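Local coordinates for protein cleavage and polyadenylation specificity factor 100 KD subunit (Methanosarcina mazei, PDB 2XR1) that probably terminates archaeal transcription as a dimeric, zinc-dependent ribonuclease of the metallo-beta-lactamase superfamily, cleaving nascent RNA endonucleolytically and trimming it as a 5'-3' exonuclease, at residues B[403-406]-B[407-411]; B[493-496]-B[497-501]; B[451-454]-B[455-459]; B[545-548]-B[549-553]; B[582-585]-B[586-590]. One frame throughout, in Å; residues are numbered along the deposited sequence.

Contact 1: B[403-406]-B[407-411]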
# COMPACT_ATOMS: atom_id res chain seq x y z
N VAL B 403 -23.59 -43.10 6.47
CA VAL B 403 -22.25 -43.35 7.00
C VAL B 403 -22.31 -43.60 8.50
O VAL B 403 -21.68 -44.55 8.99
CB VAL B 403 -21.32 -42.21 6.72
CG1 VAL B 403 -20.06 -42.35 7.51
CG2 VAL B 403 -21.04 -42.14 5.22
N VAL B 404 -23.08 -42.79 9.21
CA VAL B 404 -23.17 -42.95 10.65
C VAL B 404 -23.96 -44.21 11.02
O VAL B 404 -23.55 -44.96 11.91
CB VAL B 404 -23.75 -41.70 11.33
CG1 VAL B 404 -24.04 -41.97 12.77
CG2 VAL B 404 -22.75 -40.54 11.22
N LYS B 405 -25.04 -44.48 10.29
CA LYS B 405 -25.82 -45.69 10.50
C LYS B 405 -24.95 -46.91 10.35
O LYS B 405 -24.92 -47.77 11.23
CB LYS B 405 -26.96 -45.80 9.51
CG LYS B 405 -27.92 -46.94 9.79
CD LYS B 405 -28.55 -47.38 8.49
CE LYS B 405 -30.00 -47.78 8.66
NZ LYS B 405 -30.54 -48.25 7.36
N ASN B 406 -24.25 -46.98 9.23
CA ASN B 406 -23.43 -48.14 8.94
C ASN B 406 -22.34 -48.28 10.00
O ASN B 406 -22.18 -49.36 10.54
CB ASN B 406 -22.84 -48.10 7.51
CG ASN B 406 -23.92 -48.23 6.40
OD1 ASN B 406 -24.99 -48.82 6.59
ND2 ASN B 406 -23.60 -47.68 5.21
N THR B 407 -21.66 -47.19 10.35
CA THR B 407 -20.62 -47.28 11.39
C THR B 407 -21.16 -47.83 12.71
O THR B 407 -20.48 -48.59 13.37
CB THR B 407 -19.99 -45.92 11.74
OG1 THR B 407 -19.28 -45.38 10.62
CG2 THR B 407 -19.02 -46.09 12.88
N ILE B 408 -22.37 -47.44 13.10
CA ILE B 408 -22.88 -47.86 14.40
C ILE B 408 -23.35 -49.31 14.34
O ILE B 408 -23.01 -50.12 15.20
CB ILE B 408 -24.02 -46.96 14.89
CG1 ILE B 408 -23.51 -45.56 15.25
CG2 ILE B 408 -24.69 -47.58 16.10
CD1 ILE B 408 -22.19 -45.54 15.94
N GLU B 409 -24.13 -49.63 13.32
CA GLU B 409 -24.69 -50.96 13.21
C GLU B 409 -23.61 -52.04 13.17
O GLU B 409 -23.89 -53.20 13.50
CB GLU B 409 -25.58 -51.04 11.98
CG GLU B 409 -27.01 -50.60 12.22
CD GLU B 409 -27.92 -50.94 11.05
OE1 GLU B 409 -28.00 -52.13 10.66
OE2 GLU B 409 -28.55 -50.02 10.50
N ARG B 410 -22.39 -51.68 12.77
CA ARG B 410 -21.28 -52.63 12.78
C ARG B 410 -20.34 -52.44 13.99
O ARG B 410 -19.22 -52.97 13.99
CB ARG B 410 -20.52 -52.56 11.44
CG ARG B 410 -19.44 -51.49 11.37
CD ARG B 410 -19.20 -51.02 9.94
NE ARG B 410 -17.98 -50.22 9.84
CZ ARG B 410 -17.83 -49.15 9.06
NH1 ARG B 410 -18.84 -48.69 8.33
NH2 ARG B 410 -16.66 -48.51 9.05
N GLY B 411 -20.78 -51.70 15.00
CA GLY B 411 -20.06 -51.59 16.27
C GLY B 411 -18.95 -50.57 16.37
O GLY B 411 -18.28 -50.45 17.39
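Thr-407 and Glu-409 reach back one turn to Val-403 and Lys-405 at the C-terminal end of helix 393-409, in the beta-CASP region, where the alpha-helical i to i+4 bonding pattern makes its last rounds. The straightest of these bonds runs from Glu-409 N to Lys-405 O at 2.9 Å, with an N-H...O angle of 172°. Thr-407 N donates to Val-403 O over 3.0 Å, and Ile-408 N to Val-404 O likewise. The last i to i+4 link, Arg-410 N to Asn-406 O, is longer at 3.2 Å; Arg-410 itself has already left helical backbone angles, and Gly-411 follows with positive phi.

The side chains add contacts of their own. Thr-407 turns OG1 back beside its own backbone N (chi1 -64°), which brings the hydroxyl close to Val-403 O as well as to Thr-533 OG1, its hydrogen-bond partner on strand 533-536. Lys-405 and Glu-409 run side by side in the same direction, and carboxylate oxygen OE2 lies along the aliphatic part of the lysine. Their charged ends, Lys-405 NZ and Glu-409 OE2, stay 4.1 Å apart, beyond salt-bridge distance. The methylenes of Arg-410 fold back over Asn-406 O, and its guanidinium forms a salt bridge with Glu-573; one face of that group has Thr-407 CA above it, toward the rim.

On the buried flank Val-404 packs against Ile-440 and Ile-408 against Pro-441, while between themselves Val-404 CG1 and Ile-408 CG1 meet loosely at 4.4 Å.

Contact 2: B[493-496]-B[497-501]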
# COMPACT_ATOMS: atom_id res chain seq x y z
N GLU B 493 -11.47 -35.45 32.59
CA GLU B 493 -11.88 -36.68 33.27
C GLU B 493 -13.03 -37.39 32.53
O GLU B 493 -13.07 -38.61 32.44
CB GLU B 493 -12.30 -36.41 34.72
CG GLU B 493 -11.27 -35.63 35.59
CD GLU B 493 -10.18 -36.51 36.20
OE1 GLU B 493 -9.28 -36.96 35.46
OE2 GLU B 493 -10.23 -36.74 37.44
N ALA B 494 -13.97 -36.61 32.00
CA ALA B 494 -15.11 -37.16 31.25
C ALA B 494 -14.69 -37.75 29.89
O ALA B 494 -15.21 -38.78 29.47
CB ALA B 494 -16.18 -36.06 31.03
N ARG B 495 -13.76 -37.06 29.22
CA ARG B 495 -13.16 -37.53 27.97
C ARG B 495 -12.63 -38.96 28.08
O ARG B 495 -12.90 -39.81 27.22
CB ARG B 495 -12.02 -36.60 27.55
CG ARG B 495 -11.51 -36.85 26.15
CD ARG B 495 -10.71 -35.67 25.60
NE ARG B 495 -11.43 -34.40 25.72
CZ ARG B 495 -11.08 -33.37 26.48
NH1 ARG B 495 -9.99 -33.40 27.22
NH2 ARG B 495 -11.83 -32.27 26.48
N GLN B 496 -11.87 -39.23 29.14
CA GLN B 496 -11.25 -40.54 29.31
C GLN B 496 -12.28 -41.66 29.43
O GLN B 496 -12.02 -42.77 28.99
CB GLN B 496 -10.32 -40.55 30.51
CG GLN B 496 -9.09 -39.64 30.35
CD GLN B 496 -8.10 -40.14 29.29
OE1 GLN B 496 -7.53 -41.22 29.43
NE2 GLN B 496 -7.87 -39.34 28.27
N LYS B 497 -13.44 -41.37 30.00
CA LYS B 497 -14.50 -42.38 30.17
C LYS B 497 -15.09 -42.83 28.85
O LYS B 497 -15.50 -43.99 28.73
CB LYS B 497 -15.63 -41.87 31.08
CG LYS B 497 -16.82 -42.86 31.23
CD LYS B 497 -17.81 -42.43 32.30
CE LYS B 497 -19.04 -43.37 32.34
NZ LYS B 497 -18.70 -44.82 32.42
N ILE B 498 -15.15 -41.91 27.87
CA ILE B 498 -15.57 -42.27 26.52
C ILE B 498 -14.50 -43.15 25.91
O ILE B 498 -14.81 -44.16 25.27
CB ILE B 498 -15.77 -41.03 25.59
CG1 ILE B 498 -16.97 -40.22 26.04
CG2 ILE B 498 -16.00 -41.45 24.12
CD1 ILE B 498 -16.88 -38.79 25.62
N ILE B 499 -13.24 -42.76 26.13
CA ILE B 499 -12.08 -43.48 25.61
C ILE B 499 -11.87 -44.88 26.24
O ILE B 499 -11.75 -45.88 25.54
CB ILE B 499 -10.78 -42.61 25.78
CG1 ILE B 499 -10.82 -41.40 24.85
CG2 ILE B 499 -9.53 -43.44 25.52
CD1 ILE B 499 -9.62 -40.45 24.98
N GLN B 500 -11.83 -44.94 27.57
CA GLN B 500 -11.56 -46.21 28.27
C GLN B 500 -12.66 -47.27 28.09
O GLN B 500 -12.38 -48.46 28.08
CB GLN B 500 -11.29 -45.96 29.76
CG GLN B 500 -9.82 -46.09 30.17
CD GLN B 500 -8.97 -44.88 29.76
OE1 GLN B 500 -8.94 -44.49 28.59
NE2 GLN B 500 -8.25 -44.32 30.74
N ASN B 501 -13.91 -46.82 27.94
CA ASN B 501 -15.01 -47.72 27.63
C ASN B 501 -15.49 -47.50 26.19
O ASN B 501 -16.64 -47.11 25.98
CB ASN B 501 -16.19 -47.47 28.59
CG ASN B 501 -15.83 -47.68 30.05
OD1 ASN B 501 -15.13 -48.64 30.43
ND2 ASN B 501 -16.35 -46.79 30.90
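Gln-496 and Gln-500 sit one turn apart near the C-terminal end of the amphipathic helix 492-500 of the beta-CASP region, and their amides meet on its outer side. Gln-500 NE2 donates to Gln-496 OE1 in a weak hydrogen bond of 3.4 Å, the two amide planes standing 79° apart. Beneath it the backbones are joined by a nearly straight bond, Gln-500 N to Gln-496 O (N-H...O 172°). Gln-500 bends at chi2 (76°), which carries its amide back over that same carbonyl instead of outward along the helix.

Ile-499 fills the neighbouring position. Its backbone N bonds Arg-495 O at 3.2 Å, lying in the carbonyl plane.

The inner face is positioned from outside. Arg-495 is buried, its NE in a salt bridge with Asp-448 at the end of strand 445-448, and its chain lies against Pro-518, Glu-521 and Tyr-522 of helix 518-526; Ile-498 also touches Tyr-522. Polar amides therefore occupy one flank, while the link from Arg-495 to Asp-448 and the packing on helix 518-526 hold the other. Between the two, the side chain of Ile-499 passes obliquely by that of Gln-496, with Ile-499 CD1 and Gln-496 NE2 separated by 3.9 Å.

Contact 3: B[451-454]-B[455-459]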
# COMPACT_ATOMS: atom_id res chain seq x y z
N ILE B 451 -18.16 -26.74 21.73
CA ILE B 451 -19.30 -26.84 20.83
C ILE B 451 -20.58 -26.51 21.55
O ILE B 451 -21.39 -25.72 21.05
CB ILE B 451 -19.42 -28.24 20.23
CG1 ILE B 451 -18.31 -28.45 19.22
CG2 ILE B 451 -20.77 -28.41 19.56
CD1 ILE B 451 -18.26 -29.85 18.72
N TRP B 452 -20.76 -27.12 22.71
CA TRP B 452 -21.99 -26.97 23.47
C TRP B 452 -22.26 -25.54 23.95
O TRP B 452 -23.35 -25.01 23.81
CB TRP B 452 -21.94 -27.90 24.67
CG TRP B 452 -23.17 -27.87 25.48
CD1 TRP B 452 -23.28 -27.48 26.76
CD2 TRP B 452 -24.48 -28.23 25.04
NE1 TRP B 452 -24.58 -27.60 27.17
CE2 TRP B 452 -25.35 -28.04 26.13
CE3 TRP B 452 -25.01 -28.68 23.82
CZ2 TRP B 452 -26.72 -28.30 26.06
CZ3 TRP B 452 -26.38 -28.94 23.73
CH2 TRP B 452 -27.22 -28.75 24.86
N GLU B 453 -21.26 -24.91 24.56
CA GLU B 453 -21.34 -23.50 24.92
C GLU B 453 -21.61 -22.62 23.69
O GLU B 453 -22.39 -21.64 23.77
CB GLU B 453 -20.06 -23.09 25.63
CG GLU B 453 -19.97 -21.63 26.08
CD GLU B 453 -21.14 -21.17 26.92
OE1 GLU B 453 -21.49 -21.86 27.93
OE2 GLU B 453 -21.68 -20.10 26.55
N ALA B 454 -21.00 -22.96 22.55
CA ALA B 454 -21.26 -22.22 21.29
C ALA B 454 -22.71 -22.36 20.87
O ALA B 454 -23.30 -21.44 20.32
CB ALA B 454 -20.37 -22.69 20.21
N THR B 455 -23.29 -23.51 21.15
CA THR B 455 -24.66 -23.80 20.78
C THR B 455 -25.58 -23.05 21.69
O THR B 455 -26.57 -22.51 21.23
CB THR B 455 -24.94 -25.32 20.86
OG1 THR B 455 -24.03 -26.02 19.98
CG2 THR B 455 -26.37 -25.60 20.45
N ALA B 456 -25.30 -23.04 22.98
CA ALA B 456 -26.06 -22.22 23.94
C ALA B 456 -26.24 -20.80 23.40
O ALA B 456 -27.34 -20.28 23.40
CB ALA B 456 -25.36 -22.20 25.29
N ILE B 457 -25.18 -20.20 22.88
CA ILE B 457 -25.24 -18.82 22.39
C ILE B 457 -26.27 -18.64 21.31
O ILE B 457 -26.88 -17.58 21.24
CB ILE B 457 -23.85 -18.33 21.93
CG1 ILE B 457 -22.95 -18.16 23.15
CG2 ILE B 457 -23.99 -17.01 21.19
CD1 ILE B 457 -21.53 -18.48 22.95
N HIS B 458 -26.48 -19.65 20.45
CA HIS B 458 -27.52 -19.58 19.39
C HIS B 458 -28.88 -19.26 20.05
O HIS B 458 -29.64 -18.39 19.61
CB HIS B 458 -27.61 -20.88 18.58
CG HIS B 458 -26.45 -21.13 17.67
ND1 HIS B 458 -25.14 -21.16 18.12
CD2 HIS B 458 -26.39 -21.37 16.34
CE1 HIS B 458 -24.33 -21.38 17.10
NE2 HIS B 458 -25.06 -21.52 16.01
N ALA B 459 -29.16 -19.94 21.16
CA ALA B 459 -30.42 -19.78 21.84
C ALA B 459 -30.67 -18.33 22.28
O ALA B 459 -31.81 -17.93 22.46
CB ALA B 459 -30.50 -20.73 23.02
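Helix 451-460 of the beta-CASP region is drawn together here by two side chains that reach back to carbonyls of the preceding turn: Thr-455 to Ile-451 and His-458 to Ala-454. Ile-451 O is gripped twice by Thr-455, through its backbone N and through OG1, each at 2.9 Å. The hydroxyl arrives above the carbonyl plane, whereas the N-H is tilted only modestly from it. Thr-455 holds OG1 beside its backbone N (chi1 -58°), and that places the group near both Ile-451 O and the amide of Gln-425, which also hydrogen-bonds it.

His-458 likewise keeps CG beside its backbone N (chi1 -71°), bringing ND1 back toward Ala-454. ND1 donates to Ala-454 O over 2.9 Å, with the oxygen at the ring edge and in its plane, so the bond fixes the rotation of the imidazole and indicates that ND1 carries the proton. The side chain lies about 9 Å from that of His-247, a zinc ligand, and rests on Leu-334 and Gln-425, outside the metal shell itself.

Around the rest of the helix, Ala-456 N makes the regular i to i+4 bond to Trp-452 O at 2.9 Å. Ile-457 packs against Asp-274, Leu-275 and Leu-278 of helix 270-290, and Glu-453 OE2 is satisfied by the hydroxyls of Thr-147 and Ser-145. Across the turn, Ile-457 CD1 passes obliquely beside that carboxylate, 4.0 Å from Glu-453 OE2.

Contact 4: B[545-548]-B[549-553]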
# COMPACT_ATOMS: atom_id res chain seq x y z
N ILE B 545 -3.64 -31.18 9.21
CA ILE B 545 -3.61 -32.61 9.45
C ILE B 545 -4.79 -33.21 8.73
O ILE B 545 -4.63 -34.16 7.98
CB ILE B 545 -3.64 -32.93 10.97
CG1 ILE B 545 -2.31 -32.56 11.62
CG2 ILE B 545 -3.99 -34.38 11.22
CD1 ILE B 545 -1.11 -33.20 10.97
N GLY B 546 -5.98 -32.65 8.91
CA GLY B 546 -7.17 -33.19 8.26
C GLY B 546 -7.01 -33.31 6.75
O GLY B 546 -7.40 -34.30 6.14
N ARG B 547 -6.43 -32.30 6.15
CA ARG B 547 -6.21 -32.34 4.73
C ARG B 547 -5.29 -33.49 4.35
O ARG B 547 -5.54 -34.21 3.38
CB ARG B 547 -5.61 -31.02 4.26
CG ARG B 547 -5.25 -30.98 2.76
CD ARG B 547 -6.44 -31.35 1.91
NE ARG B 547 -6.30 -30.71 0.63
CZ ARG B 547 -6.76 -31.19 -0.52
NH1 ARG B 547 -7.45 -32.35 -0.54
NH2 ARG B 547 -6.54 -30.52 -1.66
N ARG B 548 -4.21 -33.64 5.10
CA ARG B 548 -3.26 -34.70 4.88
C ARG B 548 -3.93 -36.09 4.98
O ARG B 548 -3.74 -36.93 4.10
CB ARG B 548 -2.07 -34.51 5.84
CG ARG B 548 -1.25 -35.72 6.12
CD ARG B 548 0.19 -35.47 5.83
NE ARG B 548 0.87 -34.61 6.79
CZ ARG B 548 2.20 -34.44 6.84
NH1 ARG B 548 2.99 -35.08 5.96
NH2 ARG B 548 2.75 -33.64 7.76
N ILE B 549 -4.75 -36.32 5.98
CA ILE B 549 -5.48 -37.59 6.05
C ILE B 549 -6.36 -37.81 4.82
O ILE B 549 -6.32 -38.86 4.17
CB ILE B 549 -6.37 -37.67 7.26
CG1 ILE B 549 -5.51 -37.73 8.52
CG2 ILE B 549 -7.24 -38.89 7.15
CD1 ILE B 549 -6.28 -37.61 9.81
N GLN B 550 -7.15 -36.80 4.48
CA GLN B 550 -8.09 -36.85 3.36
C GLN B 550 -7.41 -37.14 2.04
O GLN B 550 -8.07 -37.62 1.13
CB GLN B 550 -8.84 -35.53 3.29
CG GLN B 550 -9.63 -35.24 2.00
CD GLN B 550 -10.57 -34.06 2.18
OE1 GLN B 550 -11.53 -34.12 2.95
NE2 GLN B 550 -10.26 -32.96 1.53
N LYS B 551 -6.12 -36.84 1.93
CA LYS B 551 -5.32 -37.21 0.76
C LYS B 551 -4.83 -38.67 0.79
O LYS B 551 -4.09 -39.10 -0.10
CB LYS B 551 -4.10 -36.29 0.62
CG LYS B 551 -4.40 -34.88 0.17
CD LYS B 551 -3.10 -34.13 -0.22
CE LYS B 551 -3.04 -32.71 0.40
NZ LYS B 551 -1.92 -31.87 -0.05
N GLY B 552 -5.20 -39.42 1.82
CA GLY B 552 -4.82 -40.84 1.90
C GLY B 552 -3.45 -41.09 2.50
O GLY B 552 -2.88 -42.17 2.32
N TRP B 553 -2.89 -40.11 3.21
CA TRP B 553 -1.76 -40.36 4.10
C TRP B 553 -2.29 -41.21 5.28
O TRP B 553 -3.36 -40.90 5.85
CB TRP B 553 -1.13 -39.06 4.59
CG TRP B 553 0.13 -38.74 3.92
CD1 TRP B 553 1.36 -39.23 4.23
CD2 TRP B 553 0.32 -37.87 2.80
NE1 TRP B 553 2.31 -38.73 3.38
CE2 TRP B 553 1.70 -37.88 2.49
CE3 TRP B 553 -0.54 -37.08 2.03
CZ2 TRP B 553 2.24 -37.13 1.45
CZ3 TRP B 553 0.01 -36.33 0.99
CH2 TRP B 553 1.39 -36.37 0.71
O HOH W 1 -3.94 -29.55 -0.34
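Bends in the chains of Arg-548 and Arg-547 bring them against Trp-553 and Lys-551, just where helix 545-550 of the beta-CASP region ends in a Schellman motif. Arg-548 leaves its backbone with CG opposite N (chi1 159°), then turns at chi2 and chi3, bringing CD over the indole, with CG against Trp-553 CB. CD sits above one face of Trp-553, offset toward the rim and 4.0 Å from the centroid of the five-membered ring, in a CH-pi contact. The guanidinium carbon CZ stands farther off at 5.4 Å from that centroid, its plane steeply inclined to the ring, so any cation-pi attraction is weak at most.

Arg-547 bends at chi2 (54°), and one face of its guanidinium is approached near the rim by Lys-551 CE. The two positive ends do not touch; a water accepts from Lys-551 NZ at 3.1 Å and, weakly, from Arg-547 NE, placing a shared acceptor between like charges.

The Schellman turn supplies the frame. Gly-552 has positive phi and donates its N-H to Ile-549 O at 2.7 Å, while Trp-553 N reaches back to Arg-548 O through a weak bond of 3.4 Å. On the buried side Ile-549 packs on Leu-534 and Phe-536 of strand 533-536 and on Ile-556, and Ile-545 also touches Ile-556. Within the helix these two isoleucines meet through Ile-545 CG2 and Ile-549 CD1, 4.2 Å apart.

Contact 5: B[582-585]-B[586-590]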
# COMPACT_ATOMS: atom_id res chain seq x y z
N GLY B 582 -20.78 -24.62 5.43
CA GLY B 582 -21.35 -23.28 5.59
C GLY B 582 -20.86 -22.25 4.56
O GLY B 582 -21.06 -21.06 4.75
N HIS B 583 -20.23 -22.73 3.48
CA HIS B 583 -19.87 -21.89 2.33
C HIS B 583 -20.66 -22.20 1.07
O HIS B 583 -21.08 -23.34 0.82
CB HIS B 583 -18.43 -22.13 1.97
CG HIS B 583 -17.44 -21.67 3.01
ND1 HIS B 583 -16.99 -20.37 3.09
CD2 HIS B 583 -16.77 -22.37 3.96
CE1 HIS B 583 -16.09 -20.29 4.05
NE2 HIS B 583 -15.93 -21.50 4.58
N SER B 584 -20.82 -21.18 0.27
CA SER B 584 -21.36 -21.30 -1.05
C SER B 584 -20.46 -22.19 -1.86
O SER B 584 -19.27 -21.99 -1.87
CB SER B 584 -21.39 -19.92 -1.71
OG SER B 584 -22.37 -19.12 -1.14
N ASP B 585 -21.02 -23.16 -2.56
CA ASP B 585 -20.22 -23.96 -3.49
C ASP B 585 -19.95 -23.14 -4.76
O ASP B 585 -20.27 -21.94 -4.81
CB ASP B 585 -20.89 -25.31 -3.78
CG ASP B 585 -22.08 -25.21 -4.77
OD1 ASP B 585 -22.49 -24.08 -5.14
OD2 ASP B 585 -22.62 -26.29 -5.17
N ARG B 586 -19.34 -23.76 -5.77
CA ARG B 586 -18.97 -23.02 -6.98
C ARG B 586 -20.20 -22.40 -7.64
O ARG B 586 -20.19 -21.24 -7.93
CB ARG B 586 -18.21 -23.93 -7.94
CG ARG B 586 -18.18 -23.46 -9.36
CD ARG B 586 -17.16 -22.35 -9.61
NE ARG B 586 -17.08 -22.14 -11.04
CZ ARG B 586 -16.06 -21.62 -11.71
NH1 ARG B 586 -14.96 -21.20 -11.12
NH2 ARG B 586 -16.17 -21.53 -13.03
N ARG B 587 -21.25 -23.19 -7.83
CA ARG B 587 -22.49 -22.69 -8.40
C ARG B 587 -23.01 -21.46 -7.61
O ARG B 587 -23.37 -20.44 -8.15
CB ARG B 587 -23.56 -23.77 -8.41
CG ARG B 587 -24.67 -23.51 -9.44
CD ARG B 587 -25.88 -24.43 -9.26
NE ARG B 587 -26.83 -23.88 -8.28
CZ ARG B 587 -26.99 -24.31 -7.01
NH1 ARG B 587 -26.28 -25.36 -6.53
NH2 ARG B 587 -27.87 -23.71 -6.22
N GLN B 588 -23.00 -21.58 -6.30
CA GLN B 588 -23.59 -20.55 -5.45
C GLN B 588 -22.78 -19.28 -5.46
O GLN B 588 -23.36 -18.19 -5.36
CB GLN B 588 -23.78 -21.11 -4.04
CG GLN B 588 -24.98 -22.03 -4.00
CD GLN B 588 -24.93 -23.07 -2.89
OE1 GLN B 588 -23.96 -23.12 -2.10
NE2 GLN B 588 -25.97 -23.91 -2.82
N LEU B 589 -21.46 -19.40 -5.54
CA LEU B 589 -20.60 -18.23 -5.67
C LEU B 589 -20.99 -17.47 -6.94
O LEU B 589 -21.18 -16.25 -6.93
CB LEU B 589 -19.13 -18.63 -5.70
CG LEU B 589 -18.64 -19.16 -4.33
CD1 LEU B 589 -17.29 -19.89 -4.39
CD2 LEU B 589 -18.56 -17.99 -3.37
N MET B 590 -21.14 -18.20 -8.03
CA MET B 590 -21.46 -17.59 -9.30
C MET B 590 -22.85 -16.99 -9.29
O MET B 590 -23.06 -15.93 -9.84
CB MET B 590 -21.35 -18.60 -10.45
CG MET B 590 -19.89 -18.93 -10.79
SD MET B 590 -19.07 -17.66 -11.84
CE MET B 590 -19.40 -18.32 -13.48
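A capping box starts helix 586-594, directly after the loop that borders the dinuclear zinc site. Asp-585 is the N-cap: OD1 accepts from Gln-588 N at 2.8 Å, met nearly along its C-O axis. Gln-588 returns the bond, its OE1 accepting from Asp-585 N at 3.0 Å. The aspartate holds CG between its own N and carbonyl carbon (chi1 77°), which folds the carboxylate over the first turn, where it would favourably meet the positive end of the helix dipole. Behind the box, Leu-589 N donates to Asp-585 O at 2.9 Å, the first regular helical bond.

Second partners join the cap to residues 357-359, just after the zinc ligand Asp-355. Lys-357 NZ binds both Gln-588 OE1 and the carbonyl of His-583, while Gln-588 NE2 reaches Glu-359 and Ser-584 OG accepts from Tyr-358 N. The ring end of His-583 leads away from the helix; its ND1 is bonded to Glu-380, and its side chain lies about 3 Å from that of the zinc ligand His-332 and about 5 Å from a zinc ion. The cap thus lies two residues after a histidine that sits beside the metal ligands.

Carbon contacts complete the packing: Ser-584 CB lies 3.5 Å from Gln-588 CB and 3.8 Å from Leu-589 CD2.

How the contacts relate
All five are local contacts, one turn apart, yet their chemistry follows their place in the fold. Contacts 3 and 5 are largely buried and lie nearest the zinc ions; the former ties side chains to carbonyls within a helix, the latter starts one. Contacts 1, 2 and 4 are partly buried and lie farther from the chain's centre, each at a helix end, with apolar side chains, and in contacts 1 and 2 also polar links, toward the protein. Contacts 1 and 4 both pack on strand 533-536, though their centres are 22 Å apart. Contacts 1 to 4 belong to the beta-CASP region, contact 5 to the C-terminal metallo-beta-lactamase part; no two touch.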